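Local coordinates for ABC transporter substrate binding protein (Ribose) (Agrobacterium vitis S4, PDB 4WT7), which probably serves as the sugar-binding component of an ABC transporter, and holds the sugar alcohol D-allitol in its pocket, at residues 141-146 and 179-184; 147-152 and 219-224; 229-234 and 257-262. All blocks are in the same frame, centred on the assembly; numbering follows the deposited sequence.

Interaction 1: 141-146 and 179-184; sequences LALQLV and KYFPKV
One face of the Phe181 ring is overlaid by the methyl CG1 of Val146, while Leu143 CD2 approaches the ring obliquely, 4.5 Å from Phe181 CE1. The Val146 contact is a CH-pi interaction: Val146 CG1 stands 3.9 Å from the centroid of the Phe181 ring and 17° off the normal. It is displaced toward the CG end of the ring. Val146 divides its branches between two partners. CG1, anti to the backbone N (chi1 164°), goes to the ring, and Val146 CG2 meets Val184 CG2 at 4.2 Å. Phe181 and Val184 can grip the same valine because they are the two ends of a type I beta turn, closed by the bond from Val184 N to Phe181 O (2.9 Å). No hydrogen bond joins the two segments, so the contact is wholly apolar.

In the fold, the turn carries the chain from helix 165-178 into the edge strand 184-186, and the contact fastens it against the last turns of helix 134-148. The two helices also meet directly, Ala142 and Leu143 resting on Val177, whereas Leu145 turns to Ala221 and Tyr248 of the sheet beneath.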
ATOM      1  N   LEU A 141     -11.912  -6.964  -0.761  1.00  9.16           N
ATOM      2  CA  LEU A 141     -11.157  -7.898   0.059  1.00  9.29           C
ATOM      3  C   LEU A 141     -12.054  -8.396   1.219  1.00  9.48           C
ATOM      4  O   LEU A 141     -12.197  -9.607   1.459  1.00  9.68           O
ATOM      5  CB  LEU A 141      -9.866  -7.241   0.572  1.00  9.18           C
ATOM      6  CG  LEU A 141      -8.907  -8.101   1.380  1.00  9.32           C
ATOM      7  CD1 LEU A 141      -8.486  -9.247   0.497  1.00  9.40           C
ATOM      8  CD2 LEU A 141      -7.678  -7.312   1.838  1.00  9.22           C
ATOM      9  N   ALA A 142     -12.745  -7.472   1.866  1.00  9.44           N
ATOM     10  CA  ALA A 142     -13.549  -7.825   3.016  1.00  9.63           C
ATOM     11  C   ALA A 142     -14.680  -8.781   2.622  1.00  9.82           C
ATOM     12  O   ALA A 142     -14.967  -9.741   3.324  1.00 10.05           O
ATOM     13  CB  ALA A 142     -14.095  -6.566   3.708  1.00  9.54           C
ATOM     14  N   LEU A 143     -15.329  -8.518   1.490  1.00 10.78           N
ATOM     15  CA  LEU A 143     -16.432  -9.368   1.059  1.00 11.80           C
ATOM     16  C   LEU A 143     -15.913 -10.770   0.727  1.00 11.59           C
ATOM     17  O   LEU A 143     -16.573 -11.774   0.995  1.00 11.62           O
ATOM     18  CB  LEU A 143     -17.181  -8.744  -0.127  1.00 11.17           C
ATOM     19  CG  LEU A 143     -18.028  -7.524   0.260  1.00 11.40           C
ATOM     20  CD1 LEU A 143     -18.476  -6.733  -0.980  1.00 11.11           C
ATOM     21  CD2 LEU A 143     -19.234  -7.975   1.044  1.00 10.05           C
ATOM     22  N   GLN A 144     -14.724 -10.825   0.143  1.00 12.92           N
ATOM     23  CA  GLN A 144     -14.108 -12.104  -0.158  1.00 14.19           C
ATOM     24  C   GLN A 144     -13.866 -12.851   1.151  1.00 11.93           C
ATOM     25  O   GLN A 144     -14.173 -14.035   1.276  1.00 13.40           O
ATOM     26  CB  GLN A 144     -12.798 -11.911  -0.913  1.00 14.88           C
ATOM     27  CG  GLN A 144     -12.079 -13.241  -1.212  1.00 15.55           C
ATOM     28  CD  GLN A 144     -12.522 -13.822  -2.525  1.00 17.57           C
ATOM     29  OE1 GLN A 144     -12.388 -13.177  -3.557  1.00 15.99           O
ATOM     30  NE2 GLN A 144     -13.066 -15.030  -2.501  1.00 18.73           N
ATOM     31  N   LEU A 145     -13.310 -12.140   2.121  1.00 12.23           N
ATOM     32  CA  LEU A 145     -12.994 -12.716   3.414  1.00 10.96           C
ATOM     33  C   LEU A 145     -14.266 -13.304   4.032  1.00 11.22           C
ATOM     34  O   LEU A 145     -14.297 -14.474   4.414  1.00 12.87           O
ATOM     35  CB  LEU A 145     -12.319 -11.674   4.337  1.00 13.03           C
ATOM     36  CG  LEU A 145     -11.865 -12.201   5.722  1.00 11.04           C
ATOM     37  CD1 LEU A 145     -10.769 -11.354   6.344  1.00 11.93           C
ATOM     38  CD2 LEU A 145     -13.023 -12.242   6.687  1.00 11.23           C
ATOM     39  N   VAL A 146     -15.324 -12.495   4.102  1.00 20.11           N
ATOM     40  CA  VAL A 146     -16.589 -12.893   4.725  1.00 17.99           C
ATOM     41  C   VAL A 146     -17.200 -14.115   4.017  1.00 20.72           C
ATOM     42  O   VAL A 146     -17.500 -15.154   4.653  1.00 19.68           O
ATOM     43  CB  VAL A 146     -17.593 -11.702   4.764  1.00 21.30           C
ATOM     44  CG1 VAL A 146     -19.018 -12.179   5.047  1.00 20.36           C
ATOM     45  CG2 VAL A 146     -17.163 -10.680   5.819  1.00 17.50           C
ATOM     46  N   LYS A 179     -19.412  -5.054   9.858  1.00 13.43           N
ATOM     47  CA  LYS A 179     -20.552  -4.502  10.569  1.00 13.22           C
ATOM     48  C   LYS A 179     -21.911  -5.154  10.173  1.00 16.34           C
ATOM     49  O   LYS A 179     -22.804  -5.306  11.012  1.00 15.52           O
ATOM     50  CB  LYS A 179     -20.591  -3.001  10.348  1.00 13.05           C
ATOM     51  CG  LYS A 179     -21.683  -2.340  11.067  1.00 15.41           C
ATOM     52  CD  LYS A 179     -21.443  -0.864  11.216  1.00 17.99           C
ATOM     53  CE  LYS A 179     -22.372  -0.074  10.357  1.00 16.84           C
ATOM     54  NZ  LYS A 179     -22.493   1.366  10.800  1.00 15.83           N
ATOM     55  N   TYR A 180     -22.058  -5.538   8.905  1.00 13.04           N
ATOM     56  CA  TYR A 180     -23.300  -6.109   8.385  1.00 13.35           C
ATOM     57  C   TYR A 180     -23.285  -7.647   8.275  1.00 14.54           C
ATOM     58  O   TYR A 180     -24.163  -8.233   7.627  1.00 14.97           O
ATOM     59  CB  TYR A 180     -23.619  -5.481   7.026  1.00 12.93           C
ATOM     60  CG  TYR A 180     -23.855  -4.007   7.175  1.00 12.51           C
ATOM     61  CD1 TYR A 180     -25.108  -3.531   7.502  1.00 12.78           C
ATOM     62  CD2 TYR A 180     -22.803  -3.098   7.087  1.00 11.92           C
ATOM     63  CE1 TYR A 180     -25.325  -2.181   7.692  1.00 12.47           C
ATOM     64  CE2 TYR A 180     -23.009  -1.730   7.287  1.00 11.61           C
ATOM     65  CZ  TYR A 180     -24.274  -1.286   7.604  1.00 11.90           C
ATOM     66  OH  TYR A 180     -24.504   0.047   7.828  1.00 11.67           O
ATOM     67  N   PHE A 181     -22.274  -8.253   8.894  1.00 16.09           N
ATOM     68  CA  PHE A 181     -22.120  -9.689   9.086  1.00 16.23           C
ATOM     69  C   PHE A 181     -21.573  -9.892  10.510  1.00 16.49           C
ATOM     70  O   PHE A 181     -20.404 -10.194  10.708  1.00 16.12           O
ATOM     71  CB  PHE A 181     -21.170 -10.278   8.058  1.00 15.63           C
ATOM     72  CG  PHE A 181     -21.630 -10.073   6.657  1.00 15.53           C
ATOM     73  CD1 PHE A 181     -21.246  -8.958   5.959  1.00 15.09           C
ATOM     74  CD2 PHE A 181     -22.483 -10.982   6.059  1.00 16.08           C
ATOM     75  CE1 PHE A 181     -21.696  -8.739   4.694  1.00 15.19           C
ATOM     76  CE2 PHE A 181     -22.923 -10.783   4.799  1.00 16.16           C
ATOM     77  CZ  PHE A 181     -22.529  -9.646   4.103  1.00 15.72           C
ATOM     78  N   PRO A 182     -22.428  -9.672  11.507  1.00 22.41           N
ATOM     79  CA  PRO A 182     -22.011  -9.500  12.905  1.00 24.41           C
ATOM     80  C   PRO A 182     -21.556 -10.784  13.623  1.00 22.59           C
ATOM     81  O   PRO A 182     -21.143 -10.685  14.775  1.00 23.72           O
ATOM     82  CB  PRO A 182     -23.262  -8.927  13.568  1.00 26.69           C
ATOM     83  CG  PRO A 182     -24.390  -9.477  12.750  1.00 25.19           C
ATOM     84  CD  PRO A 182     -23.886  -9.565  11.342  1.00 22.20           C
ATOM     85  N   LYS A 183     -21.599 -11.942  12.963  1.00 22.19           N
ATOM     86  CA  LYS A 183     -20.958 -13.145  13.497  1.00 22.63           C
ATOM     87  C   LYS A 183     -19.468 -13.169  13.154  1.00 22.17           C
ATOM     88  O   LYS A 183     -18.740 -14.070  13.564  1.00 22.75           O
ATOM     89  CB  LYS A 183     -21.625 -14.399  12.958  1.00 23.40           C
ATOM     90  CG  LYS A 183     -23.093 -14.491  13.260  1.00 25.75           C
ATOM     91  CD  LYS A 183     -23.590 -15.898  13.142  1.00 27.56           C
ATOM     92  CE  LYS A 183     -25.060 -15.910  12.836  1.00 27.95           C
ATOM     93  NZ  LYS A 183     -25.546 -17.302  12.617  1.00 30.13           N
ATOM     94  N   VAL A 184     -19.035 -12.187  12.364  1.00 21.41           N
ATOM     95  CA  VAL A 184     -17.622 -11.958  12.079  1.00 20.11           C
ATOM     96  C   VAL A 184     -17.050 -10.948  13.067  1.00 19.07           C
ATOM     97  O   VAL A 184     -17.572  -9.834  13.226  1.00 20.30           O
ATOM     98  CB  VAL A 184     -17.404 -11.416  10.650  1.00 17.60           C
ATOM     99  CG1 VAL A 184     -15.940 -11.372  10.338  1.00 16.06           C
ATOM    100  CG2 VAL A 184     -18.128 -12.303   9.622  1.00 20.07           C
TER

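Interaction 2: 147-152 and 219-224; sequences SDIGGE and IKAIWS
Ile149 and Lys220, whose CA atoms are 6.5 Å apart, meet where helix 134-148 breaks off: Ile149 is the first residue to leave helical geometry, Gly150 with its positive phi is the C-prime residue of a Schellman motif, and a type I' turn carries the chain from Ile149 to Glu152. The side chain of Ile149 lies obliquely across that of Lys220. Ile149 CB is 3.7 Å from Lys220 CE, and Ile149 CG2 sits 3.8 Å from Lys220 CB. The same methyl reaches on to the start of the strand, with Ile149 CG2 4.2 Å from Ala221 CB. With chi1 at 69°, CG1 is wedged between the backbone N and the carbonyl carbon, and CG2 is the branch presented to the strand.

Lys220 is bent at chi2, chi3 and chi4, and this folding brings its ammonium back over the turn. Lys220 NZ donates to Ile149 O at 3.2 Å, with a C=O...N angle of 142° and the nitrogen tilted 26° from the carbonyl plane. A second, weak bond runs from Lys220 NZ to Glu152 O, a carbonyl of the turn, at 3.0 Å. The Glu152 carboxylate does not close a salt bridge, Glu152 OE1 staying 5.8 Å from Lys220 NZ.

Through its backbone, Lys220 pairs with Asn154 and Lys246 of the sheet, so the base of the lysine is fixed while its tip spans the two ends of the turn. Around Ile149 O, just past the helix, the C-terminal carbonyls carry partial negative charge, and a cation there is probably favoured electrostatically. The contact thus combines an aliphatic stem packed on isoleucine with a charged end that meets backbone oxygens in place of a carboxylate.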
ATOM      1  N   SER A 147     -17.385 -14.002   2.710  1.00 12.96           N
ATOM      2  CA  SER A 147     -17.831 -15.158   1.918  1.00 15.99           C
ATOM      3  C   SER A 147     -16.976 -16.405   2.247  1.00 17.48           C
ATOM      4  O   SER A 147     -17.506 -17.455   2.597  1.00 17.79           O
ATOM      5  CB  SER A 147     -17.834 -14.811   0.423  1.00 16.15           C
ATOM      6  OG  SER A 147     -17.939 -15.962  -0.404  1.00 21.44           O
ATOM      7  N   ASP A 148     -15.657 -16.256   2.226  1.00 16.25           N
ATOM      8  CA  ASP A 148     -14.747 -17.370   2.449  1.00 15.63           C
ATOM      9  C   ASP A 148     -14.944 -18.079   3.790  1.00 17.86           C
ATOM     10  O   ASP A 148     -14.710 -19.304   3.903  1.00 18.00           O
ATOM     11  CB  ASP A 148     -13.299 -16.890   2.402  1.00 14.72           C
ATOM     12  CG  ASP A 148     -12.718 -16.794   0.983  1.00 15.06           C
ATOM     13  OD1 ASP A 148     -13.417 -17.042  -0.019  1.00 14.33           O
ATOM     14  OD2 ASP A 148     -11.529 -16.437   0.887  1.00 15.50           O
ATOM     15  N   ILE A 149     -15.279 -17.319   4.826  1.00 17.62           N
ATOM     16  CA  ILE A 149     -15.398 -17.906   6.158  1.00 17.46           C
ATOM     17  C   ILE A 149     -16.848 -18.187   6.536  1.00 19.22           C
ATOM     18  O   ILE A 149     -17.142 -18.477   7.685  1.00 18.27           O
ATOM     19  CB  ILE A 149     -14.730 -17.068   7.287  1.00 17.74           C
ATOM     20  CG1 ILE A 149     -15.483 -15.759   7.542  1.00 17.70           C
ATOM     21  CG2 ILE A 149     -13.247 -16.823   7.005  1.00 17.87           C
ATOM     22  CD1 ILE A 149     -15.020 -15.092   8.816  1.00 18.82           C
ATOM     23  N   GLY A 150     -17.741 -18.157   5.561  1.00 25.19           N
ATOM     24  CA  GLY A 150     -19.115 -18.516   5.809  1.00 25.36           C
ATOM     25  C   GLY A 150     -19.887 -17.481   6.603  1.00 27.92           C
ATOM     26  O   GLY A 150     -20.964 -17.786   7.129  1.00 28.46           O
ATOM     27  N   GLY A 151     -19.372 -16.254   6.686  1.00 16.85           N
ATOM     28  CA  GLY A 151     -20.127 -15.204   7.307  1.00 16.55           C
ATOM     29  C   GLY A 151     -20.045 -15.283   8.816  1.00 16.88           C
ATOM     30  O   GLY A 151     -20.830 -14.630   9.522  1.00 16.88           O
ATOM     31  N   GLU A 152     -19.050 -16.015   9.316  1.00 27.21           N
ATOM     32  CA  GLU A 152     -18.961 -16.305  10.741  1.00 29.24           C
ATOM     33  C   GLU A 152     -17.532 -16.683  11.142  1.00 28.41           C
ATOM     34  O   GLU A 152     -16.864 -17.428  10.444  1.00 29.57           O
ATOM     35  CB  GLU A 152     -19.939 -17.446  11.060  1.00 30.94           C
ATOM     36  CG  GLU A 152     -19.933 -17.929  12.479  1.00 34.86           C
ATOM     37  CD  GLU A 152     -21.129 -18.838  12.777  1.00 39.99           C
ATOM     38  OE1 GLU A 152     -21.692 -19.428  11.810  1.00 35.18           O
ATOM     39  OE2 GLU A 152     -21.509 -18.935  13.978  1.00 43.83           O
ATOM     40  N   ILE A 219      -9.956 -19.298  15.189  1.00 24.78           N
ATOM     41  CA  ILE A 219      -9.538 -18.217  14.281  1.00 23.64           C
ATOM     42  C   ILE A 219      -9.847 -18.721  12.875  1.00 21.01           C
ATOM     43  O   ILE A 219      -9.622 -19.893  12.591  1.00 19.88           O
ATOM     44  CB  ILE A 219      -8.028 -17.933  14.377  1.00 21.36           C
ATOM     45  CG1 ILE A 219      -7.669 -17.505  15.797  1.00 20.72           C
ATOM     46  CG2 ILE A 219      -7.615 -16.902  13.334  1.00 19.89           C
ATOM     47  CD1 ILE A 219      -6.205 -17.306  16.049  1.00 20.38           C
ATOM     48  N   LYS A 220     -10.374 -17.868  12.004  1.00 18.72           N
ATOM     49  CA  LYS A 220     -10.723 -18.315  10.658  1.00 18.36           C
ATOM     50  C   LYS A 220      -9.967 -17.543   9.597  1.00 18.51           C
ATOM     51  O   LYS A 220      -9.740 -18.063   8.486  1.00 17.46           O
ATOM     52  CB  LYS A 220     -12.227 -18.221  10.413  1.00 19.23           C
ATOM     53  CG  LYS A 220     -13.052 -18.938  11.456  1.00 23.29           C
ATOM     54  CD  LYS A 220     -13.820 -20.143  10.941  1.00 21.78           C
ATOM     55  CE  LYS A 220     -14.861 -19.711   9.908  1.00 23.18           C
ATOM     56  NZ  LYS A 220     -16.220 -20.305  10.102  1.00 23.29           N
ATOM     57  N   ALA A 221      -9.563 -16.313   9.924  1.00 17.02           N
ATOM     58  CA  ALA A 221      -8.834 -15.500   8.972  1.00 16.22           C
ATOM     59  C   ALA A 221      -7.833 -14.549   9.634  1.00 16.03           C
ATOM     60  O   ALA A 221      -7.915 -14.252  10.848  1.00 16.45           O
ATOM     61  CB  ALA A 221      -9.803 -14.707   8.126  1.00 15.66           C
ATOM     62  N   ILE A 222      -6.883 -14.098   8.823  1.00 15.49           N
ATOM     63  CA  ILE A 222      -5.953 -13.065   9.222  1.00 15.25           C
ATOM     64  C   ILE A 222      -5.892 -12.038   8.085  1.00 14.43           C
ATOM     65  O   ILE A 222      -5.584 -12.383   6.914  1.00 14.12           O
ATOM     66  CB  ILE A 222      -4.566 -13.621   9.466  1.00 15.60           C
ATOM     67  CG1 ILE A 222      -4.641 -14.802  10.432  1.00 16.48           C
ATOM     68  CG2 ILE A 222      -3.650 -12.543  10.008  1.00 15.48           C
ATOM     69  CD1 ILE A 222      -3.316 -15.339  10.759  1.00 16.94           C
ATOM     70  N   TRP A 223      -6.187 -10.807   8.446  1.00 14.15           N
ATOM     71  CA  TRP A 223      -6.292  -9.701   7.510  1.00 13.44           C
ATOM     72  C   TRP A 223      -5.148  -8.732   7.726  1.00 13.24           C
ATOM     73  O   TRP A 223      -4.746  -8.476   8.865  1.00 13.63           O
ATOM     74  CB  TRP A 223      -7.608  -8.970   7.755  1.00 13.37           C
ATOM     75  CG  TRP A 223      -7.875  -7.750   6.862  1.00 12.72           C
ATOM     76  CD1 TRP A 223      -8.649  -7.725   5.739  1.00 12.39           C
ATOM     77  CD2 TRP A 223      -7.379  -6.409   7.034  1.00 12.41           C
ATOM     78  NE1 TRP A 223      -8.674  -6.459   5.203  1.00 11.91           N
ATOM     79  CE2 TRP A 223      -7.897  -5.633   5.968  1.00 11.89           C
ATOM     80  CE3 TRP A 223      -6.549  -5.786   7.972  1.00 12.59           C
ATOM     81  CZ2 TRP A 223      -7.617  -4.263   5.824  1.00 11.54           C
ATOM     82  CZ3 TRP A 223      -6.258  -4.450   7.829  1.00 12.24           C
ATOM     83  CH2 TRP A 223      -6.796  -3.693   6.764  1.00 11.71           C
ATOM     84  N   SER A 224      -4.660  -8.171   6.628  1.00 13.51           N
ATOM     85  CA  SER A 224      -3.635  -7.145   6.653  1.00 12.47           C
ATOM     86  C   SER A 224      -3.935  -6.172   5.531  1.00 11.83           C
ATOM     87  O   SER A 224      -4.559  -6.546   4.542  1.00 13.42           O
ATOM     88  CB  SER A 224      -2.281  -7.797   6.408  1.00 13.54           C
ATOM     89  OG  SER A 224      -2.095  -8.841   7.345  1.00 17.36           O
TER

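Interaction 3: 229-234 and 257-262; sequences PQLGAT and LQLVAD
Leu259 pushes its methyl CD1 between Leu231 and Thr234, residues three apart and therefore neighbours on one side of their helix. The leucines cross at about a right angle and touch methyl to methyl, Leu259 CD1 lying 3.4 Å from Leu231 CD1, which is closer than usual for two carbons and marks a tight spot. Thr234 passes Leu259 in the opposite direction and offers its methyl, with Thr234 CG2 3.7 Å from Leu259 CD1. That division of the threonine follows from its rotation: with OG1 beside the backbone N (chi1 -58°) and CG2 anti to that N, the hydroxyl is turned back to its own helix. There Thr234 OG1 donates to Gln230 O at 2.8 Å, approaching 43° above the carbonyl plane, and the same oxygen also accepts from Thr234 N. The hydroxyl has a further hydrogen-bonding partner in Thr247 OG1, so the polar half of the buried threonine is satisfied while the apolar half faces the leucine.

The contact joins helices 227-240 and 254-260, the connections of two successive beta-alpha-beta crossovers that link strands 221-224, 246-249 and 267-272. Both helices reach strand 267-272: Thr234 and Leu259 rest on Ala267, and Gln230 NE2 bonds to Ala269 O. Leu257 and Val260, on the same helix as Leu259, pack against helix 311-318.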
ATOM      1  N   PRO A 229       3.063  -8.466   5.586  1.00 13.59           N
ATOM      2  CA  PRO A 229       2.669  -9.147   6.839  1.00 14.13           C
ATOM      3  C   PRO A 229       1.871 -10.423   6.520  1.00 14.23           C
ATOM      4  O   PRO A 229       2.012 -11.473   7.198  1.00 14.87           O
ATOM      5  CB  PRO A 229       1.777  -8.133   7.537  1.00 13.87           C
ATOM      6  CG  PRO A 229       2.187  -6.798   6.942  1.00 13.38           C
ATOM      7  CD  PRO A 229       2.629  -7.060   5.542  1.00 13.06           C
ATOM      8  N   GLN A 230       1.052 -10.345   5.470  1.00 13.66           N
ATOM      9  CA  GLN A 230       0.329 -11.520   5.007  1.00 13.77           C
ATOM     10  C   GLN A 230       1.300 -12.677   4.790  1.00 14.34           C
ATOM     11  O   GLN A 230       1.027 -13.795   5.199  1.00 14.84           O
ATOM     12  CB  GLN A 230      -0.481 -11.233   3.741  1.00 13.16           C
ATOM     13  CG  GLN A 230      -1.362 -12.386   3.263  1.00 13.32           C
ATOM     14  CD  GLN A 230      -2.015 -12.092   1.901  1.00 12.79           C
ATOM     15  OE1 GLN A 230      -1.718 -11.080   1.247  1.00 12.32           O
ATOM     16  NE2 GLN A 230      -2.900 -12.983   1.473  1.00 12.95           N
ATOM     17  N   LEU A 231       2.423 -12.397   4.137  1.00 14.30           N
ATOM     18  CA  LEU A 231       3.446 -13.413   3.858  1.00 14.90           C
ATOM     19  C   LEU A 231       3.968 -14.049   5.159  1.00 15.71           C
ATOM     20  O   LEU A 231       4.003 -15.261   5.287  1.00 16.27           O
ATOM     21  CB  LEU A 231       4.609 -12.773   3.098  1.00 14.80           C
ATOM     22  CG  LEU A 231       5.816 -13.627   2.685  1.00 16.24           C
ATOM     23  CD1 LEU A 231       5.355 -14.897   1.981  1.00 15.65           C
ATOM     24  CD2 LEU A 231       6.759 -12.782   1.776  1.00 15.24           C
ATOM     25  N   GLY A 232       4.359 -13.223   6.123  1.00 15.84           N
ATOM     26  CA  GLY A 232       4.689 -13.717   7.453  1.00 18.65           C
ATOM     27  C   GLY A 232       3.598 -14.570   8.102  1.00 18.44           C
ATOM     28  O   GLY A 232       3.867 -15.654   8.613  1.00 20.06           O
ATOM     29  N   ALA A 233       2.377 -14.044   8.108  1.00 16.29           N
ATOM     30  CA  ALA A 233       1.197 -14.739   8.599  1.00 16.49           C
ATOM     31  C   ALA A 233       1.045 -16.138   7.996  1.00 16.82           C
ATOM     32  O   ALA A 233       0.872 -17.113   8.724  1.00 17.51           O
ATOM     33  CB  ALA A 233      -0.045 -13.904   8.298  1.00 15.77           C
ATOM     34  N   THR A 234       1.100 -16.201   6.670  1.00 16.37           N
ATOM     35  CA  THR A 234       0.857 -17.426   5.923  1.00 16.63           C
ATOM     36  C   THR A 234       1.896 -18.480   6.317  1.00 17.52           C
ATOM     37  O   THR A 234       1.561 -19.624   6.658  1.00 18.14           O
ATOM     38  CB  THR A 234       0.889 -17.113   4.409  1.00 16.03           C
ATOM     39  OG1 THR A 234      -0.111 -16.126   4.138  1.00 15.30           O
ATOM     40  CG2 THR A 234       0.619 -18.353   3.563  1.00 16.34           C
ATOM     41  N   LEU A 257       1.482 -13.580  -4.345  1.00 13.07           N
ATOM     42  CA  LEU A 257       0.626 -14.098  -5.415  1.00 13.07           C
ATOM     43  C   LEU A 257       0.881 -15.574  -5.674  1.00 13.77           C
ATOM     44  O   LEU A 257      -0.056 -16.341  -5.881  1.00 13.95           O
ATOM     45  CB  LEU A 257       0.864 -13.326  -6.702  1.00 12.78           C
ATOM     46  CG  LEU A 257       0.261 -11.925  -6.718  1.00 12.11           C
ATOM     47  CD1 LEU A 257       0.281 -11.331  -8.087  1.00 11.91           C
ATOM     48  CD2 LEU A 257      -1.159 -11.938  -6.160  1.00 11.90           C
ATOM     49  N   GLN A 258       2.150 -15.960  -5.652  1.00 14.53           N
ATOM     50  CA  GLN A 258       2.503 -17.353  -5.885  1.00 16.92           C
ATOM     51  C   GLN A 258       2.097 -18.240  -4.713  1.00 15.70           C
ATOM     52  O   GLN A 258       1.868 -19.416  -4.897  1.00 16.13           O
ATOM     53  CB  GLN A 258       3.974 -17.504  -6.266  1.00 20.98           C
ATOM     54  CG  GLN A 258       4.983 -17.241  -5.162  1.00 22.62           C
ATOM     55  CD  GLN A 258       6.404 -17.052  -5.733  1.00 26.38           C
ATOM     56  OE1 GLN A 258       6.561 -16.433  -6.789  1.00 27.05           O
ATOM     57  NE2 GLN A 258       7.432 -17.611  -5.056  1.00 26.76           N
ATOM     58  N   LEU A 259       1.927 -17.663  -3.525  1.00 15.73           N
ATOM     59  CA  LEU A 259       1.302 -18.397  -2.425  1.00 15.44           C
ATOM     60  C   LEU A 259      -0.205 -18.590  -2.666  1.00 16.26           C
ATOM     61  O   LEU A 259      -0.755 -19.688  -2.480  1.00 15.70           O
ATOM     62  CB  LEU A 259       1.545 -17.711  -1.066  1.00 15.77           C
ATOM     63  CG  LEU A 259       2.963 -17.673  -0.486  1.00 19.97           C
ATOM     64  CD1 LEU A 259       2.928 -17.096   0.901  1.00 18.70           C
ATOM     65  CD2 LEU A 259       3.627 -19.045  -0.427  1.00 22.48           C
ATOM     66  N   VAL A 260      -0.880 -17.514  -3.079  1.00 14.51           N
ATOM     67  CA  VAL A 260      -2.295 -17.593  -3.404  1.00 14.34           C
ATOM     68  C   VAL A 260      -2.526 -18.699  -4.451  1.00 14.82           C
ATOM     69  O   VAL A 260      -3.548 -19.400  -4.429  1.00 15.09           O
ATOM     70  CB  VAL A 260      -2.809 -16.226  -3.942  1.00 13.61           C
ATOM     71  CG1 VAL A 260      -4.202 -16.348  -4.550  1.00 13.54           C
ATOM     72  CG2 VAL A 260      -2.779 -15.180  -2.850  1.00 13.22           C
ATOM     73  N   ALA A 261      -1.585 -18.870  -5.367  1.00 14.98           N
ATOM     74  CA  ALA A 261      -1.754 -19.842  -6.466  1.00 15.47           C
ATOM     75  C   ALA A 261      -1.534 -21.298  -6.008  1.00 16.69           C
ATOM     76  O   ALA A 261      -1.884 -22.260  -6.703  1.00 17.92           O
ATOM     77  CB  ALA A 261      -0.789 -19.519  -7.555  1.00 17.96           C
ATOM     78  N   ASP A 262      -0.907 -21.462  -4.858  1.00 16.51           N
ATOM     79  CA  ASP A 262      -0.606 -22.795  -4.342  1.00 17.35           C
ATOM     80  C   ASP A 262      -1.798 -23.305  -3.537  1.00 17.52           C
ATOM     81  O   ASP A 262      -2.145 -22.706  -2.505  1.00 17.20           O
ATOM     82  CB  ASP A 262       0.644 -22.744  -3.466  1.00 17.60           C
ATOM     83  CG  ASP A 262       0.969 -24.076  -2.832  1.00 18.53           C
ATOM     84  OD1 ASP A 262       0.105 -24.965  -2.828  1.00 18.92           O
ATOM     85  OD2 ASP A 262       2.094 -24.215  -2.314  1.00 18.94           O
TER

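All three contacts belong to the lobe built on the sheet that contains strand 221-224. Interactions 1 and 2, their centres 7 Å apart, share the end of helix 134-148 and are tied by a probable hydrogen bond from Gly151 N to Val146 O (3.0 Å). Interaction 3 lies across the sheet, its centre about 15 Å from that of interaction 2 and 20 Å from that of interaction 1. Strand 221-224 mediates: Ala221 faces helix 134-148, whereas Ile222 CG2 meets Ala233 CB at 4.2 Å. The result is a three-layer alpha-beta-alpha sandwich, helices packed on both faces of the sheet. Bound D-allitol lies about 12 Å from the Leu231 side chain, and pocket residue Trp226 lies in the short connection from strand 221-224 to helix 227-240.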